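Local coordinates for protein pectate lyase 47 (Bacillus sp. TS-47, PDB 1VBL) that probably cleaves pectate, the de-esterified backbone of pectin, by calcium-dependent beta-elimination, as a thermostable secreted lyase of polysaccharide lyase family 1, at residues Pro29-Val34 with Asn55-Ile60. Sequence-based numbering, arbitrary orientation.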
# COMPACT_ATOMS: atom_id res chain seq x y z
N PRO A 29 -6.11 -30.30 -5.42
CA PRO A 29 -7.28 -29.89 -6.20
C PRO A 29 -8.50 -29.51 -5.36
O PRO A 29 -9.32 -28.71 -5.79
CB PRO A 29 -7.53 -31.09 -7.12
CG PRO A 29 -6.88 -32.24 -6.39
CD PRO A 29 -5.62 -31.62 -5.86
N GLN A 30 -8.61 -30.08 -4.17
CA GLN A 30 -9.74 -29.78 -3.29
C GLN A 30 -9.56 -28.44 -2.58
O GLN A 30 -10.49 -27.93 -1.95
CB GLN A 30 -9.92 -30.89 -2.25
CG GLN A 30 -8.64 -31.35 -1.58
CD GLN A 30 -7.99 -32.52 -2.30
OE1 GLN A 30 -7.80 -32.50 -3.52
NE2 GLN A 30 -7.64 -33.56 -1.54
N ASN A 31 -8.36 -27.88 -2.68
CA ASN A 31 -8.06 -26.61 -2.04
C ASN A 31 -7.88 -25.47 -3.04
O ASN A 31 -7.18 -24.48 -2.77
CB ASN A 31 -6.82 -26.76 -1.17
CG ASN A 31 -7.10 -27.59 0.07
OD1 ASN A 31 -6.23 -28.31 0.57
ND2 ASN A 31 -8.32 -27.48 0.59
N VAL A 32 -8.52 -25.61 -4.20
CA VAL A 32 -8.49 -24.60 -5.25
C VAL A 32 -9.93 -24.12 -5.32
O VAL A 32 -10.83 -24.89 -5.64
CB VAL A 32 -8.08 -25.20 -6.60
CG1 VAL A 32 -8.11 -24.12 -7.67
CG2 VAL A 32 -6.70 -25.81 -6.50
N PHE A 33 -10.15 -22.85 -5.00
CA PHE A 33 -11.51 -22.31 -5.00
C PHE A 33 -11.76 -21.17 -5.97
O PHE A 33 -10.83 -20.53 -6.46
CB PHE A 33 -11.87 -21.81 -3.60
CG PHE A 33 -11.47 -22.74 -2.48
CD1 PHE A 33 -10.15 -22.80 -2.05
CD2 PHE A 33 -12.42 -23.54 -1.85
CE1 PHE A 33 -9.77 -23.65 -1.02
CE2 PHE A 33 -12.05 -24.39 -0.81
CZ PHE A 33 -10.73 -24.45 -0.39
N VAL A 34 -13.03 -20.95 -6.24
CA VAL A 34 -13.48 -19.85 -7.09
C VAL A 34 -14.50 -19.15 -6.20
O VAL A 34 -15.49 -19.75 -5.79
CB VAL A 34 -14.17 -20.35 -8.37
CG1 VAL A 34 -14.66 -19.15 -9.17
CG2 VAL A 34 -13.19 -21.17 -9.20
N ASN A 55 -4.52 -20.69 9.16
CA ASN A 55 -4.69 -21.75 8.17
C ASN A 55 -3.55 -21.71 7.15
O ASN A 55 -3.59 -20.92 6.20
CB ASN A 55 -6.04 -21.60 7.46
CG ASN A 55 -6.26 -22.66 6.39
OD1 ASN A 55 -5.57 -23.67 6.35
ND2 ASN A 55 -7.25 -22.43 5.53
N SER A 56 -2.56 -22.56 7.35
CA SER A 56 -1.40 -22.61 6.46
C SER A 56 -1.48 -23.69 5.39
O SER A 56 -0.48 -24.01 4.74
CB SER A 56 -0.12 -22.81 7.29
OG SER A 56 -0.16 -24.03 8.02
N VAL A 57 -2.67 -24.25 5.19
CA VAL A 57 -2.83 -25.28 4.17
C VAL A 57 -2.70 -24.65 2.78
O VAL A 57 -3.36 -23.65 2.49
CB VAL A 57 -4.22 -25.96 4.26
CG1 VAL A 57 -4.40 -26.92 3.10
CG2 VAL A 57 -4.34 -26.71 5.59
N PRO A 58 -1.84 -25.22 1.92
CA PRO A 58 -1.67 -24.67 0.57
C PRO A 58 -3.04 -24.52 -0.09
O PRO A 58 -3.80 -25.47 -0.18
CB PRO A 58 -0.81 -25.72 -0.12
CG PRO A 58 0.07 -26.19 1.00
CD PRO A 58 -0.93 -26.35 2.14
N LYS A 59 -3.34 -23.31 -0.56
CA LYS A 59 -4.64 -23.07 -1.18
C LYS A 59 -4.59 -21.98 -2.23
O LYS A 59 -3.86 -20.99 -2.10
CB LYS A 59 -5.65 -22.70 -0.09
CG LYS A 59 -5.20 -21.55 0.80
CD LYS A 59 -5.94 -21.54 2.13
CE LYS A 59 -5.25 -20.63 3.14
NZ LYS A 59 -3.82 -21.01 3.35
N ILE A 60 -5.38 -22.17 -3.28
CA ILE A 60 -5.47 -21.21 -4.37
C ILE A 60 -6.90 -20.70 -4.39
O ILE A 60 -7.85 -21.48 -4.39
CB ILE A 60 -5.15 -21.84 -5.73
CG1 ILE A 60 -3.69 -22.30 -5.75
CG2 ILE A 60 -5.41 -20.83 -6.85
CD1 ILE A 60 -3.30 -23.05 -7.00
O HOH W 1 -3.57 -28.12 -0.23
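Val32 and Ile60 face each other as a parallel bridge, their CA atoms 4.6 Å apart, and Ile60 bonds on both sides of Val32: its N donates to Asn31 O (3.0 Å) and its O accepts from Phe33 N (2.7 Å), the latter almost straight (169° at the hydrogen). Each acceptor also meets a CA-H group, that of Lys59 against Asn31 O and that of Val32 against Ile60 O. On the face shared by Val32 and Ile60, CG1 of the valine lies 4.2 Å from CB of the isoleucine. The ring of Phe33 turns its edge to the other strand, CD1 lying 3.5 Å from Ile60 O. Such pairing is how strands stack in the right-handed parallel beta-helix of pectate lyases; here strand 32-35 adds to strand 59-63, with helix 38-44 in between, and strand 134-138 continues the parallel ladder beyond. Ahead of the bridge, Asn31 swings CG opposite its own carbonyl carbon (chi1 -71°), which carries OD1 to within 3.4 Å of Val57 CG1, the two side chains crossing at about a right angle. One water donates to both Asn31 OD1 and Pro58 O and so bridges the two loops. Lys59 bends at chi4 (-56°) and folds back over its own loop, its NZ donating to Val57 O (2.8 Å) and Asn55 O and bonding also to Thr134 OG1. A methionine here would probably leave those two loop carbonyls without their shared donor and the 55-58 loop less firmly fixed. That loop is also held by an Asx turn, in which Val57 N donates to Asn55 OD1 from above the amide plane.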